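Local atomic coordinates of probable disease resistance protein At5g66900 (Arabidopsis thaliana, PDB entry 7L7W), a protein that acts as a helper immune receptor in plant disease resistance and probably forms a calcium-permeable cation channel, here represented by its N-terminal CC-R (RPW8-like) domain. Residues A[18-23]-A[77-82]; A[24-29]-A[85-90]. The protein carries 2 engineered substitutions. All coordinates share one frame; numbering follows the deposited sequence. Where two conformers were deposited one is given.

Starting at the N terminus, the chain enters helix 20-32, whose first turn lies in interaction 1 and whose following turns lie in interaction 2. It then runs through helix 38-60 and reaches helix 70-88. There residues 77-82 meet 18-23 and close the first long loop, and residues 85-90 meet 24-29 and close the second. The segments alternate along the chain, so the two loops cross rather than nest. Their order is the same on both helices, which therefore run in the same direction through the four-helix bundle. The contacts are continuous: Ala82 CB of interaction 1 packs on Val27 CG1 of interaction 2 at 3.8 Å.

Interaction 1: residues A[18-23]-A[77-82]. With NI (nickel (II) ion), chain B.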
loop_
_atom_site.group_PDB
_atom_site.type_symbol
_atom_site.label_atom_id
_atom_site.label_comp_id
_atom_site.label_asym_id
_atom_site.label_seq_id
_atom_site.Cartn_x
_atom_site.Cartn_y
_atom_site.Cartn_z
ATOM N N ALA A 18 -19.138 -28.709 -19.920
ATOM C CA ALA A 18 -18.165 -28.175 -18.965
ATOM C C ALA A 18 -18.813 -27.259 -17.931
ATOM O O ALA A 18 -19.483 -26.287 -18.287
ATOM C CB ALA A 18 -17.072 -27.404 -19.706
ATOM N N VAL A 19 -18.587 -27.545 -16.650
ATOM C CA VAL A 19 -19.144 -26.717 -15.583
ATOM C C VAL A 19 -18.087 -26.370 -14.529
ATOM O O VAL A 19 -17.859 -25.188 -14.258
ATOM C CB VAL A 19 -20.385 -27.383 -14.957
ATOM C CG1 VAL A 19 -21.548 -27.306 -15.928
ATOM C CG2 VAL A 19 -20.105 -28.832 -14.594
ATOM N N PHE A 20 -17.429 -27.367 -13.918
ATOM C CA PHE A 20 -16.259 -27.067 -13.085
ATOM C C PHE A 20 -15.223 -26.282 -13.875
ATOM O O PHE A 20 -14.720 -25.251 -13.414
ATOM C CB PHE A 20 -15.613 -28.346 -12.550
ATOM C CG PHE A 20 -16.304 -28.943 -11.372
ATOM C CD1 PHE A 20 -16.227 -28.340 -10.136
ATOM C CD2 PHE A 20 -17.001 -30.136 -11.493
ATOM C CE1 PHE A 20 -16.851 -28.898 -9.047
ATOM C CE2 PHE A 20 -17.624 -30.695 -10.400
ATOM C CZ PHE A 20 -17.547 -30.069 -9.175
ATOM N N SER A 21 -14.893 -26.764 -15.074
ATOM C CA SER A 21 -13.861 -26.132 -15.879
ATOM C C SER A 21 -14.319 -24.785 -16.427
ATOM O O SER A 21 -13.495 -23.878 -16.609
ATOM C CB SER A 21 -13.436 -27.079 -17.001
ATOM O OG SER A 21 -14.541 -27.403 -17.821
ATOM N N LYS A 22 -15.625 -24.614 -16.647
ATOM C CA LYS A 22 -16.135 -23.319 -17.093
ATOM C C LYS A 22 -16.004 -22.269 -15.986
ATOM O O LYS A 22 -15.470 -21.158 -16.197
ATOM C CB LYS A 22 -17.589 -23.494 -17.540
ATOM C CG LYS A 22 -18.444 -22.255 -17.486
ATOM C CD LYS A 22 -19.921 -22.590 -17.662
ATOM C CE LYS A 22 -20.299 -22.661 -19.129
ATOM N NZ LYS A 22 -21.454 -21.765 -19.442
ATOM N N LEU A 23 -16.470 -22.623 -14.788
ATOM C CA LEU A 23 -16.328 -21.752 -13.635
ATOM C C LEU A 23 -14.865 -21.511 -13.272
ATOM O O LEU A 23 -14.540 -20.467 -12.707
ATOM C CB LEU A 23 -17.109 -22.338 -12.463
ATOM C CG LEU A 23 -16.891 -21.730 -11.083
ATOM C CD1 LEU A 23 -17.823 -20.549 -10.915
ATOM C CD2 LEU A 23 -17.186 -22.770 -9.993
ATOM N N ASP A 77 -16.463 -25.572 -3.693
ATOM C CA ASP A 77 -16.327 -24.529 -2.682
ATOM C C ASP A 77 -14.969 -23.833 -2.741
ATOM O O ASP A 77 -14.867 -22.634 -2.423
ATOM C CB ASP A 77 -16.564 -25.131 -1.300
ATOM C CG ASP A 77 -18.042 -25.484 -1.061
ATOM O OD1 ASP A 77 -18.363 -26.033 0.027
ATOM O OD2 ASP A 77 -18.881 -25.236 -1.972
ATOM N N THR A 78 -13.918 -24.550 -3.160
ATOM C CA THR A 78 -12.614 -23.910 -3.273
ATOM C C THR A 78 -12.556 -23.000 -4.492
ATOM O O THR A 78 -12.061 -21.861 -4.402
ATOM C CB THR A 78 -11.507 -24.962 -3.309
ATOM O OG1 THR A 78 -11.911 -26.030 -4.157
ATOM C CG2 THR A 78 -11.351 -25.586 -1.934
ATOM N N ILE A 79 -13.098 -23.461 -5.626
ATOM C CA ILE A 79 -13.157 -22.593 -6.799
ATOM C C ILE A 79 -14.031 -21.375 -6.514
ATOM O O ILE A 79 -13.755 -20.271 -6.998
ATOM C CB ILE A 79 -13.655 -23.388 -8.017
ATOM C CG1 ILE A 79 -12.653 -24.482 -8.377
ATOM C CG2 ILE A 79 -13.844 -22.486 -9.211
ATOM C CD1 ILE A 79 -13.178 -25.510 -9.408
ATOM N N GLU A 80 -15.065 -21.533 -5.674
ATOM C CA GLU A 80 -15.913 -20.387 -5.356
ATOM C C GLU A 80 -15.238 -19.423 -4.388
ATOM O O GLU A 80 -15.485 -18.211 -4.456
ATOM C CB GLU A 80 -17.252 -20.852 -4.808
ATOM C CG GLU A 80 -18.287 -21.012 -5.906
ATOM C CD GLU A 80 -18.577 -19.711 -6.644
ATOM O OE1 GLU A 80 -17.851 -19.409 -7.623
ATOM O OE2 GLU A 80 -19.540 -19.003 -6.259
ATOM N N ARG A 81 -14.374 -19.919 -3.495
ATOM C CA ARG A 81 -13.569 -18.987 -2.705
ATOM C C ARG A 81 -12.616 -18.192 -3.596
ATOM O O ARG A 81 -12.461 -16.975 -3.423
ATOM C CB ARG A 81 -12.806 -19.740 -1.625
ATOM C CG ARG A 81 -13.734 -20.245 -0.513
ATOM C CD ARG A 81 -13.166 -21.462 0.176
ATOM N NE ARG A 81 -11.792 -21.220 0.601
ATOM C CZ ARG A 81 -10.883 -22.176 0.784
ATOM N NH1 ARG A 81 -11.203 -23.457 0.568
ATOM N NH2 ARG A 81 -9.651 -21.846 1.173
ATOM N N ALA A 82 -11.980 -18.855 -4.575
ATOM C CA ALA A 82 -11.160 -18.091 -5.513
ATOM C C ALA A 82 -12.000 -17.045 -6.237
ATOM O O ALA A 82 -11.567 -15.898 -6.401
ATOM C CB ALA A 82 -10.462 -19.011 -6.512
HETATM NI NI NI B . -18.728 -17.397 -8.080
#
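Leu23 and Ile79 make the apolar centre of this contact between helices 20-32 and 70-88. Leu23 carries its CG anti to the backbone N (chi1 169°), which sends the isobutyl group out across the gap; CD2 meets Ile79 CG2 at 3.4 Å, and the two side chains pass each other obliquely. The other branch of Ile79 reaches toward the start of helix 20-32, where its CD1 sits at the edge of the Phe20 ring, near the ring plane, 4.2 Å from CD1 of Phe20.

The polar part of the contact is Glu80. Its chain, bent at chi2, chelates the nickel ion with both carboxylate oxygens, OE1 at 2.2 Å and OE2 at 2.6 Å. Asp83 OD2, three residues further along the same helix, also binds the ion. Leu23 CD1 comes within 3.5 Å of Glu80 OE1, so a methyl group borders the metal site.

No hydrogen bond joins the two segments. Phe20 also packs on Ile58 of helix 38-60 and meets Phe67 edge-to-face, while behind residues 77-82 Ala82 rests on Ile107 and Met111 of helix 97-114, and Arg81 forms a salt bridge with Asp110.

Interaction 2: residues A[24-29]-A[85-90]; sequences LKVVID and AVRKFP
In the four-helix bundle of the CC-R domain, Val27 of helix 20-32 meets Val86 of helix 70-88 methyl to methyl where the two helices lie side by side. Beside this buried pair, nearer the solvent, Arg87 reaches across to Val26.

The arginine is the side chain to follow. Its CB leaves the helix beside the gap, and CG stands anti to the carbonyl carbon, next to the backbone N (chi1 -49°). CB, CG and CD span the distance without touching residues 24-29. Bends at chi2 and chi3 then swing NE and the guanidinium toward helix 20-32. At the tip, NH2 comes to 4.0 Å from Val26 CG1. The methyl approaches the flat group obliquely, and the two side chains cross at about a right angle. NH2 also has a long, weak ion pair with Asp83 OD1, and NH1 one with Glu30 OE2, acids of helices 70-88 and 20-32. The nearest atom of the side chain is about 6 Å from the nickel ion that Asp83 helps to bind.

The valine pair is buried and purely apolar. Val86 points toward the other helix and also packs on Glu30 and Ala31 further along helix 20-32. Val27 also packs on Met48 of helix 38-60 and on Ala82 and Asp83 of helix 70-88. Past the valines, Phe89 stacks with Phe37 and touches Trp94 of the second subunit, another copy of this protein.

The area the two segments bury is small, 111 Å² for both sides together. Val27 has its CG1 anti to the backbone N (chi1 178°), and this methyl lies 4.3 Å from CG2 of Val86.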
loop_
_atom_site.group_PDB
_atom_site.type_symbol
_atom_site.label_atom_id
_atom_site.label_comp_id
_atom_site.label_asym_id
_atom_site.label_seq_id
_atom_site.Cartn_x
_atom_site.Cartn_y
_atom_site.Cartn_z
ATOM N N LEU A 24 -13.964 -22.435 -13.606
ATOM C CA LEU A 24 -12.556 -22.167 -13.323
ATOM C C LEU A 24 -11.930 -21.241 -14.367
ATOM O O LEU A 24 -11.084 -20.403 -14.029
ATOM C CB LEU A 24 -11.772 -23.473 -13.240
ATOM C CG LEU A 24 -10.328 -23.262 -12.783
ATOM C CD1 LEU A 24 -10.265 -22.507 -11.427
ATOM C CD2 LEU A 24 -9.624 -24.602 -12.700
ATOM N N LYS A 25 -12.313 -21.386 -15.639
ATOM C CA LYS A 25 -11.771 -20.506 -16.660
ATOM C C LYS A 25 -12.191 -19.066 -16.412
ATOM O O LYS A 25 -11.411 -18.132 -16.676
ATOM C CB LYS A 25 -12.216 -20.964 -18.051
ATOM C CG LYS A 25 -11.559 -20.204 -19.216
ATOM C CD LYS A 25 -10.291 -20.901 -19.712
ATOM C CE LYS A 25 -9.308 -19.905 -20.308
ATOM N NZ LYS A 25 -7.968 -20.540 -20.441
ATOM N N VAL A 26 -13.409 -18.862 -15.899
ATOM C CA VAL A 26 -13.820 -17.495 -15.579
ATOM C C VAL A 26 -12.884 -16.892 -14.535
ATOM O O VAL A 26 -12.402 -15.757 -14.675
ATOM C CB VAL A 26 -15.277 -17.453 -15.094
ATOM C CG1 VAL A 26 -15.569 -16.078 -14.492
ATOM C CG2 VAL A 26 -16.233 -17.759 -16.227
ATOM N N VAL A 27 -12.612 -17.654 -13.473
ATOM C CA VAL A 27 -11.787 -17.155 -12.380
ATOM C C VAL A 27 -10.363 -16.887 -12.865
ATOM O O VAL A 27 -9.712 -15.925 -12.426
ATOM C CB VAL A 27 -11.840 -18.147 -11.197
ATOM C CG1 VAL A 27 -10.953 -17.691 -10.032
ATOM C CG2 VAL A 27 -13.283 -18.305 -10.710
ATOM N N ILE A 28 -9.870 -17.709 -13.801
ATOM C CA ILE A 28 -8.533 -17.476 -14.338
ATOM C C ILE A 28 -8.508 -16.186 -15.140
ATOM O O ILE A 28 -7.627 -15.331 -14.947
ATOM C CB ILE A 28 -8.056 -18.665 -15.186
ATOM C CG1 ILE A 28 -7.920 -19.909 -14.327
ATOM C CG2 ILE A 28 -6.691 -18.368 -15.783
ATOM C CD1 ILE A 28 -7.642 -21.162 -15.160
ATOM N N ASP A 29 -9.477 -16.005 -16.037
ATOM C CA ASP A 29 -9.468 -14.822 -16.888
ATOM C C ASP A 29 -9.644 -13.550 -16.077
ATOM O O ASP A 29 -9.136 -12.493 -16.471
ATOM C CB ASP A 29 -10.554 -14.932 -17.954
ATOM C CG ASP A 29 -10.383 -16.160 -18.834
ATOM O OD1 ASP A 29 -9.219 -16.513 -19.149
ATOM O OD2 ASP A 29 -11.415 -16.778 -19.185
ATOM N N ALA A 85 -12.851 -14.083 -3.875
ATOM C CA ALA A 85 -11.658 -13.300 -3.575
ATOM C C ALA A 85 -11.252 -12.444 -4.768
ATOM O O ALA A 85 -10.930 -11.252 -4.618
ATOM C CB ALA A 85 -10.520 -14.234 -3.156
ATOM N N VAL A 86 -11.287 -13.026 -5.968
ATOM C CA VAL A 86 -10.914 -12.276 -7.160
ATOM C C VAL A 86 -11.876 -11.123 -7.385
ATOM O O VAL A 86 -11.467 -10.017 -7.758
ATOM C CB VAL A 86 -10.862 -13.214 -8.379
ATOM C CG1 VAL A 86 -11.061 -12.431 -9.656
ATOM C CG2 VAL A 86 -9.539 -13.952 -8.413
ATOM N N ARG A 87 -13.171 -11.354 -7.169
ATOM C CA ARG A 87 -14.107 -10.278 -7.454
ATOM C C ARG A 87 -14.024 -9.169 -6.423
ATOM O O ARG A 87 -14.401 -8.035 -6.736
ATOM C CB ARG A 87 -15.526 -10.822 -7.576
ATOM C CG ARG A 87 -15.579 -12.024 -8.499
ATOM C CD ARG A 87 -16.834 -12.080 -9.320
ATOM N NE ARG A 87 -16.652 -11.491 -10.641
ATOM C CZ ARG A 87 -16.723 -12.173 -11.781
ATOM N NH1 ARG A 87 -16.550 -11.556 -12.942
ATOM N NH2 ARG A 87 -16.969 -13.470 -11.761
ATOM N N LYS A 88 -13.511 -9.457 -5.216
ATOM C CA LYS A 88 -13.412 -8.394 -4.221
ATOM C C LYS A 88 -12.058 -7.678 -4.262
ATOM O O LYS A 88 -11.902 -6.634 -3.624
ATOM C CB LYS A 88 -13.630 -8.947 -2.813
ATOM C CG LYS A 88 -12.421 -9.721 -2.308
ATOM C CD LYS A 88 -12.310 -9.829 -0.768
ATOM C CE LYS A 88 -13.601 -10.251 -0.100
ATOM N NZ LYS A 88 -13.220 -11.207 0.976
ATOM N N PHE A 89 -11.062 -8.218 -4.971
ATOM C CA PHE A 89 -9.732 -7.595 -4.960
ATOM C C PHE A 89 -9.709 -6.092 -5.221
ATOM O O PHE A 89 -8.985 -5.383 -4.492
ATOM C CB PHE A 89 -8.791 -8.266 -5.967
ATOM C CG PHE A 89 -7.406 -7.699 -5.947
ATOM C CD1 PHE A 89 -6.642 -7.756 -4.787
ATOM C CD2 PHE A 89 -6.881 -7.079 -7.067
ATOM C CE1 PHE A 89 -5.362 -7.229 -4.751
ATOM C CE2 PHE A 89 -5.595 -6.538 -7.037
ATOM C CZ PHE A 89 -4.839 -6.612 -5.873
ATOM N N PRO A 90 -10.415 -5.540 -6.211
ATOM C CA PRO A 90 -10.350 -4.086 -6.439
ATOM C C PRO A 90 -10.722 -3.238 -5.227
ATOM O O PRO A 90 -10.349 -2.057 -5.173
ATOM C CB PRO A 90 -11.338 -3.870 -7.587
ATOM C CG PRO A 90 -11.267 -5.150 -8.349
ATOM C CD PRO A 90 -11.152 -6.219 -7.295
#